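Local coordinates for uncharacterized protein McrA (Streptomyces coelicolor, PDB 5ZMO) that binds phosphorothioated DNA through the sulfur-binding domain that this chain represents, and probably serves as a type IV restriction endonuclease, at residues Lys7-Arg12 and Ala134-Gly139; Arg29-Leu34 and Asp55-Leu60; Gly38-Arg43 and Asp121-Leu126; Glu62-Val67 and Leu147-Leu152; Pro77-Val82 and Glu90-Leu95. All blocks are in the same frame, centred on the assembly; numbering follows the deposited sequence.

Contact 1. Residues Lys7-Arg12 and Ala134-Gly139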
# COMPACT_ATOMS: atom_id res chain seq x y z
N LYS A 7 11.13 -5.71 14.38
CA LYS A 7 9.95 -6.49 14.02
C LYS A 7 10.04 -6.94 12.57
O LYS A 7 10.48 -6.21 11.68
CB LYS A 7 8.69 -5.68 14.22
CG LYS A 7 8.27 -5.49 15.67
CD LYS A 7 6.83 -4.97 15.69
CE LYS A 7 6.30 -4.62 17.06
NZ LYS A 7 4.91 -5.15 17.21
N THR A 8 9.64 -8.17 12.35
CA THR A 8 9.60 -8.74 10.98
C THR A 8 8.62 -7.99 10.11
O THR A 8 7.64 -7.38 10.61
CB THR A 8 9.19 -10.22 10.92
OG1 THR A 8 7.90 -10.42 11.54
CG2 THR A 8 10.23 -11.14 11.57
N PHE A 9 8.82 -8.11 8.79
CA PHE A 9 7.83 -7.53 7.85
C PHE A 9 6.44 -8.15 8.08
O PHE A 9 5.42 -7.44 8.19
CB PHE A 9 8.28 -7.79 6.42
CG PHE A 9 7.31 -7.25 5.37
CD1 PHE A 9 7.16 -5.87 5.17
CD2 PHE A 9 6.56 -8.12 4.58
CE1 PHE A 9 6.35 -5.39 4.16
CE2 PHE A 9 5.74 -7.64 3.59
CZ PHE A 9 5.60 -6.28 3.39
N HIS A 10 6.37 -9.49 8.15
CA HIS A 10 5.11 -10.21 8.50
C HIS A 10 4.41 -9.63 9.74
O HIS A 10 3.19 -9.40 9.71
CB HIS A 10 5.38 -11.69 8.76
CG HIS A 10 4.13 -12.49 8.96
ND1 HIS A 10 3.41 -13.05 7.92
CD2 HIS A 10 3.44 -12.77 10.09
CE1 HIS A 10 2.37 -13.70 8.41
NE2 HIS A 10 2.36 -13.54 9.73
N ARG A 11 5.18 -9.39 10.79
CA ARG A 11 4.60 -8.83 12.04
C ARG A 11 4.15 -7.38 11.84
O ARG A 11 3.06 -6.98 12.32
CB ARG A 11 5.59 -8.85 13.22
CG ARG A 11 4.96 -8.39 14.54
CD ARG A 11 5.79 -8.85 15.74
NE ARG A 11 5.59 -10.29 15.97
CZ ARG A 11 4.55 -10.81 16.63
NH1 ARG A 11 3.61 -10.03 17.18
NH2 ARG A 11 4.46 -12.13 16.75
N ARG A 12 4.97 -6.60 11.18
CA ARG A 12 4.56 -5.19 10.90
C ARG A 12 3.27 -5.10 10.09
O ARG A 12 2.40 -4.30 10.39
CB ARG A 12 5.72 -4.38 10.34
CG ARG A 12 6.74 -3.99 11.44
CD ARG A 12 7.95 -3.22 11.00
NE ARG A 12 8.96 -4.13 10.37
CZ ARG A 12 9.24 -4.21 9.08
NH1 ARG A 12 10.21 -5.07 8.65
NH2 ARG A 12 8.67 -3.42 8.19
N ALA A 134 4.41 -14.31 -0.74
CA ALA A 134 3.17 -15.10 -0.76
C ALA A 134 2.45 -15.09 0.63
O ALA A 134 1.25 -14.79 0.71
CB ALA A 134 3.47 -16.53 -1.21
N SER A 135 3.15 -15.38 1.72
CA SER A 135 2.49 -15.50 3.02
C SER A 135 2.03 -14.15 3.51
O SER A 135 0.92 -14.04 4.02
CB SER A 135 3.37 -16.19 4.07
OG SER A 135 4.35 -15.32 4.55
N ALA A 136 2.84 -13.11 3.30
CA ALA A 136 2.37 -11.75 3.63
C ALA A 136 1.13 -11.32 2.78
O ALA A 136 0.18 -10.76 3.33
CB ALA A 136 3.49 -10.71 3.50
N ALA A 137 1.13 -11.59 1.47
CA ALA A 137 -0.00 -11.16 0.62
C ALA A 137 -1.29 -12.04 0.99
O ALA A 137 -2.38 -11.51 1.16
CB ALA A 137 0.34 -11.34 -0.84
N ALA A 138 -1.08 -13.34 1.21
CA ALA A 138 -2.15 -14.29 1.63
C ALA A 138 -2.74 -13.88 2.95
O ALA A 138 -3.95 -13.91 3.13
CB ALA A 138 -1.65 -15.70 1.70
N GLY A 139 -1.90 -13.47 3.89
CA GLY A 139 -2.38 -12.96 5.16
C GLY A 139 -3.29 -11.77 5.00
O GLY A 139 -4.35 -11.67 5.65

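Contact 2. Residues Arg29-Leu34 and Asp55-Leu60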
# COMPACT_ATOMS: atom_id res chain seq x y z
N ARG A 29 -4.99 0.92 3.59
CA ARG A 29 -3.67 0.37 3.84
C ARG A 29 -3.49 -1.01 3.28
O ARG A 29 -2.45 -1.26 2.66
CB ARG A 29 -3.28 0.53 5.33
CG ARG A 29 -2.78 1.94 5.60
CD ARG A 29 -2.45 2.09 7.09
NE ARG A 29 -3.64 2.28 7.90
CZ ARG A 29 -3.66 2.11 9.24
NH1 ARG A 29 -4.79 2.27 9.92
NH2 ARG A 29 -2.58 1.73 9.91
N PRO A 30 -4.47 -1.94 3.49
CA PRO A 30 -4.42 -3.23 2.87
C PRO A 30 -4.27 -3.20 1.35
O PRO A 30 -3.43 -3.99 0.81
CB PRO A 30 -5.75 -3.89 3.31
CG PRO A 30 -5.94 -3.28 4.71
CD PRO A 30 -5.52 -1.89 4.54
N VAL A 31 -4.97 -2.30 0.72
CA VAL A 31 -4.86 -2.20 -0.78
C VAL A 31 -3.45 -1.71 -1.19
O VAL A 31 -2.82 -2.28 -2.06
CB VAL A 31 -5.96 -1.33 -1.36
CG1 VAL A 31 -5.68 -0.88 -2.81
CG2 VAL A 31 -7.29 -2.03 -1.27
N LEU A 32 -2.95 -0.65 -0.60
CA LEU A 32 -1.62 -0.18 -0.95
C LEU A 32 -0.54 -1.18 -0.65
O LEU A 32 0.40 -1.40 -1.53
CB LEU A 32 -1.35 1.19 -0.32
CG LEU A 32 -0.07 1.85 -0.78
CD1 LEU A 32 0.00 2.03 -2.25
CD2 LEU A 32 0.06 3.20 -0.07
N LEU A 33 -0.63 -1.85 0.52
CA LEU A 33 0.35 -2.92 0.82
C LEU A 33 0.30 -4.05 -0.19
O LEU A 33 1.35 -4.53 -0.64
CB LEU A 33 0.19 -3.53 2.22
CG LEU A 33 0.62 -2.54 3.29
CD1 LEU A 33 0.06 -2.97 4.65
CD2 LEU A 33 2.08 -2.39 3.36
N LEU A 34 -0.90 -4.57 -0.47
CA LEU A 34 -0.98 -5.65 -1.52
C LEU A 34 -0.41 -5.26 -2.88
O LEU A 34 0.30 -6.05 -3.55
CB LEU A 34 -2.43 -6.12 -1.65
CG LEU A 34 -2.99 -7.08 -0.62
CD1 LEU A 34 -4.49 -7.26 -0.85
CD2 LEU A 34 -2.32 -8.42 -0.77
N ASP A 55 -1.95 6.79 -9.89
CA ASP A 55 -2.60 6.29 -11.10
C ASP A 55 -2.78 4.79 -11.17
O ASP A 55 -3.81 4.35 -11.67
CB ASP A 55 -1.96 6.86 -12.37
CG ASP A 55 -2.19 8.41 -12.51
OD1 ASP A 55 -3.03 9.04 -11.81
OD2 ASP A 55 -1.57 9.02 -13.41
N ALA A 56 -1.85 4.02 -10.62
CA ALA A 56 -1.96 2.61 -10.52
C ALA A 56 -2.99 2.16 -9.49
O ALA A 56 -3.74 1.19 -9.70
CB ALA A 56 -0.61 2.00 -10.20
N VAL A 57 -3.01 2.84 -8.35
CA VAL A 57 -3.70 2.31 -7.21
C VAL A 57 -5.12 2.86 -7.08
O VAL A 57 -6.02 2.17 -6.57
CB VAL A 57 -2.89 2.48 -5.90
CG1 VAL A 57 -3.67 1.89 -4.71
CG2 VAL A 57 -1.59 1.76 -6.00
N ALA A 58 -5.35 4.05 -7.57
CA ALA A 58 -6.69 4.68 -7.46
C ALA A 58 -7.83 3.78 -7.97
O ALA A 58 -8.89 3.65 -7.31
CB ALA A 58 -6.74 6.08 -8.13
N PRO A 59 -7.68 3.21 -9.18
CA PRO A 59 -8.78 2.36 -9.63
C PRO A 59 -8.94 1.06 -8.86
O PRO A 59 -10.06 0.57 -8.77
CB PRO A 59 -8.36 1.93 -11.08
CG PRO A 59 -7.08 2.57 -11.37
CD PRO A 59 -6.61 3.39 -10.20
N LEU A 60 -7.86 0.54 -8.28
CA LEU A 60 -7.98 -0.61 -7.33
C LEU A 60 -8.67 -0.26 -6.02
O LEU A 60 -9.42 -1.08 -5.44
CB LEU A 60 -6.63 -1.25 -7.03
CG LEU A 60 -5.75 -1.59 -8.20
CD1 LEU A 60 -4.34 -2.00 -7.75
CD2 LEU A 60 -6.40 -2.75 -9.02

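Contact 3. Residues Gly38-Arg43 and Asp121-Leu126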
# COMPACT_ATOMS: atom_id res chain seq x y z
N GLY A 38 2.91 -6.90 -4.79
CA GLY A 38 2.87 -7.24 -6.24
C GLY A 38 3.93 -6.52 -7.06
O GLY A 38 4.62 -7.14 -7.95
N GLN A 39 4.13 -5.25 -6.75
CA GLN A 39 5.21 -4.47 -7.43
C GLN A 39 6.60 -5.07 -7.13
O GLN A 39 7.45 -5.21 -8.06
CB GLN A 39 5.15 -2.95 -7.06
CG GLN A 39 3.87 -2.26 -7.54
CD GLN A 39 3.80 -2.25 -9.05
OE1 GLN A 39 3.01 -3.00 -9.67
NE2 GLN A 39 4.67 -1.46 -9.66
N ALA A 40 6.87 -5.46 -5.88
CA ALA A 40 8.21 -6.01 -5.54
C ALA A 40 8.42 -7.32 -6.31
O ALA A 40 9.47 -7.57 -6.88
CB ALA A 40 8.30 -6.23 -4.08
N VAL A 41 7.42 -8.16 -6.29
CA VAL A 41 7.44 -9.41 -7.01
C VAL A 41 7.65 -9.22 -8.51
O VAL A 41 8.36 -10.04 -9.13
CB VAL A 41 6.15 -10.24 -6.63
CG1 VAL A 41 5.84 -11.35 -7.64
CG2 VAL A 41 6.35 -10.76 -5.20
N ALA A 42 7.09 -8.19 -9.13
CA ALA A 42 7.36 -7.91 -10.53
C ALA A 42 8.71 -7.16 -10.73
O ALA A 42 9.00 -6.80 -11.83
CB ALA A 42 6.25 -7.11 -11.15
N ARG A 43 9.45 -6.87 -9.65
CA ARG A 43 10.77 -6.16 -9.71
C ARG A 43 10.61 -4.79 -10.27
O ARG A 43 11.52 -4.26 -10.95
CB ARG A 43 11.79 -6.92 -10.58
CG ARG A 43 11.81 -8.41 -10.42
CD ARG A 43 12.47 -8.76 -9.14
NE ARG A 43 12.26 -10.17 -8.86
CZ ARG A 43 13.01 -10.90 -8.05
NH1 ARG A 43 12.70 -12.18 -7.86
NH2 ARG A 43 14.08 -10.38 -7.43
N ASP A 121 15.02 -3.10 3.16
CA ASP A 121 15.12 -4.46 3.74
C ASP A 121 13.88 -5.30 3.43
O ASP A 121 13.97 -6.45 3.05
CB ASP A 121 15.42 -4.41 5.23
CG ASP A 121 14.39 -3.61 6.07
OD1 ASP A 121 13.44 -3.00 5.54
OD2 ASP A 121 14.53 -3.61 7.33
N ASP A 122 12.71 -4.70 3.53
CA ASP A 122 11.47 -5.40 3.15
C ASP A 122 11.39 -5.72 1.67
O ASP A 122 11.02 -6.84 1.31
CB ASP A 122 10.24 -4.61 3.62
CG ASP A 122 10.23 -4.38 5.09
OD1 ASP A 122 10.74 -5.27 5.84
OD2 ASP A 122 9.59 -3.36 5.55
N TYR A 123 11.65 -4.74 0.81
CA TYR A 123 11.65 -4.95 -0.62
C TYR A 123 12.64 -6.07 -0.98
O TYR A 123 12.31 -6.98 -1.81
CB TYR A 123 12.04 -3.66 -1.34
CG TYR A 123 12.15 -3.73 -2.82
CD1 TYR A 123 11.06 -3.50 -3.61
CD2 TYR A 123 13.36 -3.96 -3.45
CE1 TYR A 123 11.13 -3.50 -5.02
CE2 TYR A 123 13.44 -4.06 -4.84
CZ TYR A 123 12.33 -3.81 -5.64
OH TYR A 123 12.34 -3.87 -7.05
N ASN A 124 13.86 -5.96 -0.45
CA ASN A 124 14.87 -7.05 -0.73
C ASN A 124 14.39 -8.41 -0.24
O ASN A 124 14.65 -9.41 -0.94
CB ASN A 124 16.26 -6.76 -0.22
CG ASN A 124 16.89 -5.53 -0.87
OD1 ASN A 124 17.73 -4.86 -0.24
ND2 ASN A 124 16.47 -5.20 -2.05
N LEU A 125 13.73 -8.50 0.93
CA LEU A 125 13.17 -9.78 1.39
C LEU A 125 12.13 -10.35 0.40
O LEU A 125 12.17 -11.53 0.05
CB LEU A 125 12.53 -9.64 2.80
CG LEU A 125 11.68 -10.78 3.30
CD1 LEU A 125 12.53 -12.00 3.52
CD2 LEU A 125 10.97 -10.40 4.57
N LEU A 126 11.15 -9.50 -0.02
CA LEU A 126 10.16 -9.90 -0.98
C LEU A 126 10.75 -10.46 -2.28
O LEU A 126 10.21 -11.40 -2.84
CB LEU A 126 9.19 -8.73 -1.31
CG LEU A 126 8.07 -8.48 -0.31
CD1 LEU A 126 8.26 -8.94 1.10
CD2 LEU A 126 7.56 -7.05 -0.35

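Contact 4. Residues Glu62-Val67 and Leu147-Leu152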
# COMPACT_ATOMS: atom_id res chain seq x y z
N GLU A 62 -10.96 2.06 -5.75
CA GLU A 62 -12.37 2.10 -6.12
C GLU A 62 -13.01 0.73 -6.30
O GLU A 62 -14.11 0.47 -5.78
CB GLU A 62 -12.54 2.97 -7.39
CG GLU A 62 -12.22 4.41 -7.17
CD GLU A 62 -11.80 5.17 -8.44
OE1 GLU A 62 -11.68 6.41 -8.29
OE2 GLU A 62 -11.64 4.49 -9.51
N LYS A 63 -12.36 -0.14 -7.08
CA LYS A 63 -12.95 -1.43 -7.36
C LYS A 63 -12.96 -2.37 -6.14
O LYS A 63 -14.00 -2.92 -5.76
CB LYS A 63 -12.21 -2.05 -8.57
CG LYS A 63 -12.77 -3.39 -8.95
CD LYS A 63 -12.23 -3.87 -10.28
CE LYS A 63 -12.93 -5.17 -10.60
NZ LYS A 63 -12.61 -5.57 -11.98
N TYR A 64 -11.80 -2.56 -5.51
CA TYR A 64 -11.64 -3.57 -4.42
C TYR A 64 -11.74 -2.98 -3.01
O TYR A 64 -12.08 -3.67 -2.07
CB TYR A 64 -10.35 -4.29 -4.57
CG TYR A 64 -10.28 -5.02 -5.85
CD1 TYR A 64 -11.03 -6.17 -6.07
CD2 TYR A 64 -9.58 -4.52 -6.90
CE1 TYR A 64 -11.00 -6.82 -7.34
CE2 TYR A 64 -9.56 -5.13 -8.12
CZ TYR A 64 -10.26 -6.31 -8.34
OH TYR A 64 -10.19 -6.86 -9.62
N GLY A 65 -11.43 -1.71 -2.88
CA GLY A 65 -11.40 -1.02 -1.56
C GLY A 65 -12.66 -0.29 -1.12
O GLY A 65 -12.63 0.38 -0.07
N GLN A 66 -13.73 -0.30 -1.92
CA GLN A 66 -15.00 0.41 -1.53
C GLN A 66 -14.87 1.90 -1.32
O GLN A 66 -15.59 2.49 -0.48
CB GLN A 66 -15.59 -0.15 -0.20
CG GLN A 66 -15.53 -1.63 0.00
CD GLN A 66 -16.32 -2.12 1.22
OE1 GLN A 66 -16.35 -1.48 2.29
NE2 GLN A 66 -16.95 -3.27 1.06
N VAL A 67 -13.92 2.54 -2.00
CA VAL A 67 -13.76 3.97 -1.81
C VAL A 67 -14.53 4.61 -2.95
O VAL A 67 -14.70 4.01 -3.99
CB VAL A 67 -12.27 4.38 -1.79
CG1 VAL A 67 -11.45 3.34 -1.03
CG2 VAL A 67 -11.78 4.58 -3.20
N LEU A 147 -13.73 -13.07 1.11
CA LEU A 147 -14.44 -13.40 -0.14
C LEU A 147 -13.56 -12.77 -1.14
O LEU A 147 -13.54 -11.54 -1.20
CB LEU A 147 -15.82 -12.72 -0.26
CG LEU A 147 -17.05 -13.28 0.45
CD1 LEU A 147 -17.03 -14.78 0.35
CD2 LEU A 147 -17.04 -12.84 1.89
N LEU A 148 -12.86 -13.58 -1.91
CA LEU A 148 -11.83 -13.15 -2.84
C LEU A 148 -12.41 -12.79 -4.22
O LEU A 148 -12.68 -13.68 -5.07
CB LEU A 148 -10.80 -14.29 -3.04
CG LEU A 148 -9.66 -14.03 -4.04
CD1 LEU A 148 -8.79 -12.81 -3.72
CD2 LEU A 148 -8.81 -15.28 -4.10
N PRO A 149 -12.55 -11.52 -4.49
CA PRO A 149 -13.11 -11.00 -5.70
C PRO A 149 -12.47 -11.53 -6.98
O PRO A 149 -11.23 -11.60 -7.04
CB PRO A 149 -12.87 -9.51 -5.58
CG PRO A 149 -12.66 -9.25 -4.14
CD PRO A 149 -12.07 -10.46 -3.59
N ALA A 150 -13.28 -11.87 -8.00
CA ALA A 150 -12.69 -12.20 -9.30
C ALA A 150 -11.93 -10.97 -9.78
O ALA A 150 -12.37 -9.80 -9.65
CB ALA A 150 -13.73 -12.65 -10.35
N GLY A 151 -10.75 -11.26 -10.31
CA GLY A 151 -9.90 -10.23 -10.81
C GLY A 151 -8.88 -9.74 -9.82
O GLY A 151 -7.93 -9.06 -10.24
N LEU A 152 -9.05 -10.00 -8.54
CA LEU A 152 -8.16 -9.32 -7.56
C LEU A 152 -6.71 -9.77 -7.76
O LEU A 152 -5.81 -8.94 -7.87
CB LEU A 152 -8.59 -9.60 -6.13
CG LEU A 152 -7.82 -8.78 -5.08
CD1 LEU A 152 -8.75 -8.32 -3.97
CD2 LEU A 152 -6.64 -9.55 -4.51

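Contact 5. Residues Pro77-Val82 and Glu90-Leu95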
# COMPACT_ATOMS: atom_id res chain seq x y z
N PRO A 77 -3.13 6.23 2.86
CA PRO A 77 -2.11 5.18 3.20
C PRO A 77 -0.72 5.53 2.67
O PRO A 77 0.27 5.09 3.25
CB PRO A 77 -2.65 3.90 2.54
CG PRO A 77 -3.51 4.43 1.42
CD PRO A 77 -4.17 5.72 1.96
N PHE A 78 -0.65 6.30 1.59
CA PHE A 78 0.63 6.74 0.99
C PHE A 78 1.49 7.44 2.01
O PHE A 78 2.70 7.35 1.96
CB PHE A 78 0.36 7.60 -0.21
CG PHE A 78 1.56 7.96 -1.00
CD1 PHE A 78 2.04 7.09 -1.97
CD2 PHE A 78 2.22 9.15 -0.77
CE1 PHE A 78 3.14 7.44 -2.74
CE2 PHE A 78 3.32 9.50 -1.51
CZ PHE A 78 3.80 8.62 -2.50
N TRP A 79 0.83 8.14 2.92
CA TRP A 79 1.50 8.75 4.08
C TRP A 79 1.46 7.97 5.36
O TRP A 79 2.50 7.81 6.02
CB TRP A 79 0.83 10.12 4.33
CG TRP A 79 1.55 10.96 5.40
CD1 TRP A 79 1.06 11.27 6.64
CD2 TRP A 79 2.76 11.69 5.26
NE1 TRP A 79 1.96 12.04 7.32
CE2 TRP A 79 2.98 12.37 6.49
CE3 TRP A 79 3.69 11.82 4.25
CZ2 TRP A 79 4.09 13.15 6.71
CZ3 TRP A 79 4.81 12.62 4.47
CH2 TRP A 79 4.98 13.26 5.69
N ALA A 80 0.32 7.40 5.70
CA ALA A 80 0.11 6.73 6.98
C ALA A 80 0.92 5.48 7.18
O ALA A 80 1.26 5.16 8.29
CB ALA A 80 -1.33 6.41 7.20
N LEU A 81 1.21 4.76 6.10
CA LEU A 81 2.10 3.62 6.22
C LEU A 81 3.55 3.92 6.76
O LEU A 81 4.25 3.02 7.29
CB LEU A 81 2.20 2.90 4.89
CG LEU A 81 1.35 1.71 4.45
CD1 LEU A 81 0.60 0.89 5.48
CD2 LEU A 81 0.76 1.77 3.10
N VAL A 82 4.04 5.14 6.59
CA VAL A 82 5.33 5.57 7.20
C VAL A 82 5.29 5.31 8.69
O VAL A 82 6.18 4.59 9.30
CB VAL A 82 5.68 7.05 6.85
CG1 VAL A 82 6.94 7.54 7.60
CG2 VAL A 82 5.86 7.20 5.36
N GLU A 90 10.21 9.86 0.16
CA GLU A 90 11.34 10.78 -0.06
C GLU A 90 10.80 12.23 -0.10
O GLU A 90 9.63 12.46 -0.43
CB GLU A 90 12.02 10.55 -1.41
CG GLU A 90 12.70 9.24 -1.62
CD GLU A 90 13.66 9.31 -2.84
OE1 GLU A 90 14.81 8.83 -2.71
OE2 GLU A 90 13.29 9.89 -3.90
N GLN A 91 11.65 13.20 0.25
CA GLN A 91 11.28 14.63 0.17
C GLN A 91 10.14 14.95 1.09
O GLN A 91 9.38 15.91 0.80
CB GLN A 91 10.94 15.07 -1.27
CG GLN A 91 11.97 14.74 -2.35
CD GLN A 91 11.61 15.35 -3.70
OE1 GLN A 91 11.90 16.53 -3.96
NE2 GLN A 91 10.95 14.60 -4.56
N ALA A 92 10.00 14.21 2.19
CA ALA A 92 8.85 14.37 3.09
C ALA A 92 8.83 15.76 3.71
O ALA A 92 7.77 16.34 3.96
CB ALA A 92 8.86 13.34 4.17
N GLU A 93 10.01 16.30 3.93
CA GLU A 93 10.16 17.59 4.60
C GLU A 93 9.82 18.75 3.63
O GLU A 93 9.60 19.86 4.11
CB GLU A 93 11.56 17.70 5.29
CG GLU A 93 11.62 17.28 6.80
CD GLU A 93 11.15 15.84 7.16
OE1 GLU A 93 11.83 14.83 6.81
OE2 GLU A 93 10.12 15.69 7.87
N GLU A 94 9.71 18.49 2.33
CA GLU A 94 9.29 19.43 1.29
C GLU A 94 7.77 19.62 1.19
O GLU A 94 7.32 20.57 0.57
CB GLU A 94 9.86 19.06 -0.07
CG GLU A 94 11.41 19.00 -0.11
CD GLU A 94 12.11 20.20 0.58
OE1 GLU A 94 13.09 19.99 1.37
OE2 GLU A 94 11.67 21.36 0.36
N LEU A 95 7.01 18.72 1.77
CA LEU A 95 5.56 18.70 1.64
C LEU A 95 4.96 19.74 2.61
O LEU A 95 5.55 20.05 3.66
CB LEU A 95 5.00 17.27 1.88
CG LEU A 95 5.50 16.18 0.89
CD1 LEU A 95 5.11 14.78 1.32
CD2 LEU A 95 4.97 16.42 -0.50

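Contact 1. Residues Lys7-Arg12 and Ala134-Gly139
Phe-9 and His-10 bring the first turn of the short N-terminal helix 9-14 against Ala-136 and Ser-135 of helix 130-144, a small helix-to-helix contact at the edge of the sulfur-binding domain. The backbones come close, with the CA atoms of His-10 and Ala-136 5.8 Å apart, and the small Ala-136 is consistent with so near an approach.

The apolar part is a single touch. Phe-9 holds CG anti to the backbone N (chi1 179°), which swings its ring toward helix 130-144 until CE2 lies 3.8 Å from Ala-136 CB, the methyl approaching the ring obliquely. Beyond this contact, the same ring also packs on Leu-126 and Asp-122 of helix 120-128, and so helps fill the corner where three helices meet.

The polar neighbours stand looser. His-10 ND1 and Ser-135 OG are 4.2 Å apart, too far for a bond, and the serine is modelled in two conformations, as suits the more exposed side of the contact.

Hydrogen bonds appear within segment 7-12, where they fix the start of its helix. Thr-8 is the N-cap, its OG1 accepting from Arg-11 N at 3.0 Å. Arg-12, whose NH2 also makes a salt bridge to Asp-122, turns back on the preceding chain, and Phe-9 CA sits over one face of its guanidinium, offset toward the rim. In that group's own plane, NE at 2.9 Å and NH1 at 3.2 Å grip the one carbonyl oxygen, Lys-7 O, side-on and from the same face of the carbonyl.

Contact 2. Residues Arg29-Leu34 and Asp55-Leu60
Val-31 meets Val-57 where helices 28-41 and 50-63 pass in the buried centre of the domain, the local axes 10.3 Å apart at closest approach and their directions 133° apart, about midway between perpendicular and antiparallel. The touching groups are all aliphatic, and in the two valines and Leu-32 the conformation decides which methyl does the work.

In both valines CG1 lies anti to the backbone N (chi1 164° in Val-31, -180° in Val-57), and it is these equivalent branches that meet, CG1 to CG1 at 3.9 Å, as the two side chains slide past each other in opposite directions. The other branch of Val-57, CG2, stands beside its backbone N and faces Leu-32. The first bond of that leucine does not aim at helix 50-63, but with CG likewise anti to N its CD1 swings across at about a right angle to Val-57 and stops 4.1 Å from CG2. Val-57 is thus a forked group with one prong for each of two neighbours. One turn along, Leu-60 adds its CB, 4.3 Å from Val-31 CG1. Helix 50-63 is kinked at Pro-59 and Leu-60, whose N atoms make no bond to the turn before; the proline has no N-H to give.

Trp-35 of helix 28-41 also leans on Val-57 and Leu-60, while Leu-32 reaches Pro-77 and Leu-81 of helix 70-83. On helix 28-41, Arg-29 makes a salt bridge to Asp-84 and hydrogen-bonds through NH1 to a modified group of the bound partner. The touching side chains offer neither donors nor acceptors, so whatever selectivity the contact has probably rests on the fit of branched hydrocarbon shapes.

Contact 3. Residues Gly38-Arg43 and Asp121-Leu126
The C-terminal turn of helix 28-41 docks on helix 120-128 through one small residue, Ala-40, which fits between the side chains of Tyr-123 and Leu-126. Its CB lies 3.8 Å from Leu-126 CB, with CD2 of that leucine close by. On the other flank Tyr-123, its CG swung anti to the backbone N (chi1 177°), lays one side of its ring along the alanine: CD1 is 3.9 Å from Ala-40 CB, and CE1 equally near Ala-40 CA, the approach being oblique. The CA atoms of Ala-40 and Tyr-123 are 6.1 Å apart.

Just here the helix ends in a Schellman motif. Arg-43 takes a positive phi of 62°, and its N bonds to Ala-40 O at 2.9 Å. The chain then passes the tip of the tyrosine, whose OH lies 3.8 Å from Arg-43 C and is hydrogen-bonded to Ala-44 O. Replacing Tyr-123 by an alanine would probably open a gap beside Ala-40 and leave the Ala-44 carbonyl without this partner, letting the turn after the helix move more freely. A phosphate ion, probably from the crystallisation liquor, lies about 3 Å from the nearest side-chain atom of Tyr-123.

Contact 4. Residues Glu62-Val67 and Leu147-Leu152
With CG anti to its carbonyl carbon (chi1 -61°), Tyr-64 sends its ring out from the C-terminal part of helix 50-63, and Leu-152, whose CG is instead anti to the backbone N (chi1 -172°), comes to lie against it. The leucine takes one face of the ring, CG 4.2 Å above the plane and offset toward the rim, with its CD1 3.8 Å from Tyr-64 CD1. Lys-63 CG takes the opposite face. Pro-149 CB comes in at the edge, in the ring plane, 3.7 Å from Tyr-64 CE1.

Pro-149 and Leu-152 are gathered by a type II beta turn, closed by Leu-152 N to Pro-149 O at 3.1 Å. Gly-151, at positive phi (94°), is the N-cap of the next helix. Tyr-64 OH lies 3.2 Å from Gly-151 C, and a CB on Gly-151 would come within 2.8 Å of Tyr-64 OH; the backbone angles alone also call for glycine. The hydroxyl is hydrogen-bonded to Asp-155 OD2. Putting a leucine in place of Tyr-64 is likely to deprive Asp-155 of this bond and bare Pro-149 at the ring edge. In the fold, Tyr-64 joins the C-terminal part of helix 50-63 to the loop between helices 130-144 and 152-155.

Contact 5. Residues Pro77-Val82 and Glu90-Leu95
Trp-79 of helix 70-83 in the sulfur-binding domain reaches across to Ala-92 and Leu-95, which belong to a short 3-10 turn and the residue after it in the loop between strands 88-89 and 97-98. It is a long-armed contact: the CA atoms of Trp-79 and Ala-92 stay 9.3 Å apart, and the indole spans the distance.

The side chain leaves its helix at CB, well short of the loop. CG is anti to the backbone N (chi1 -172°), a setting that brings the far end of the indole to the loop. The five-membered half, with NE1, makes none of the close contacts with the loop. Further out along the six-membered ring, CE3 is 4.4 Å from Leu-95 CD1, a distant approach. The next atom, CZ3, is the real point of contact, touching Leu-95 CD1 at 3.8 Å and Ala-92 CB at 4.1 Å. At the far end CH2 again meets Ala-92 CB. The alanine methyl therefore sits at the ring edge, near its plane and shared by two carbons, whereas the leucine comes in obliquely and slides past the tryptophan in the opposite direction.

Pro-104 of strand 103-104 touches both Trp-79 and Leu-95, so the pair is bridged from a third element, and Leu-95 also rests on Ser-108 and Val-112 of helix 106-112. Elsewhere on the tryptophan's helix, Pro-77 and Ala-80 pack on a modified group of the bound partner. The loop's own turn is held lightly at its end, where Leu-95 N makes only a weak bond, 3.3 Å, to Ala-92 O.

From the N terminus, contact 1 opens first at 7-12 and closes only at 134-139, so contacts 2, 3 and 5 all nest inside its loop. Contact 2 joins helices 28-41 and 50-63; before it closes, contact 3 starts at 38-43, further along the same helix, so the two cross. Contact 4 opens at 62-67, just after contact 2 has closed, and ends last, at 147-152, crossing both contact 3 and contact 1. The short loop of contact 5 lies within those of contacts 1, 3 and 4. Contacts 1 and 3 tie the first two helices to helices 130-144 and 120-128 respectively, contact 4 joins helix 50-63 to the loop before helix 152-155, and contact 5 holds an outlying turn.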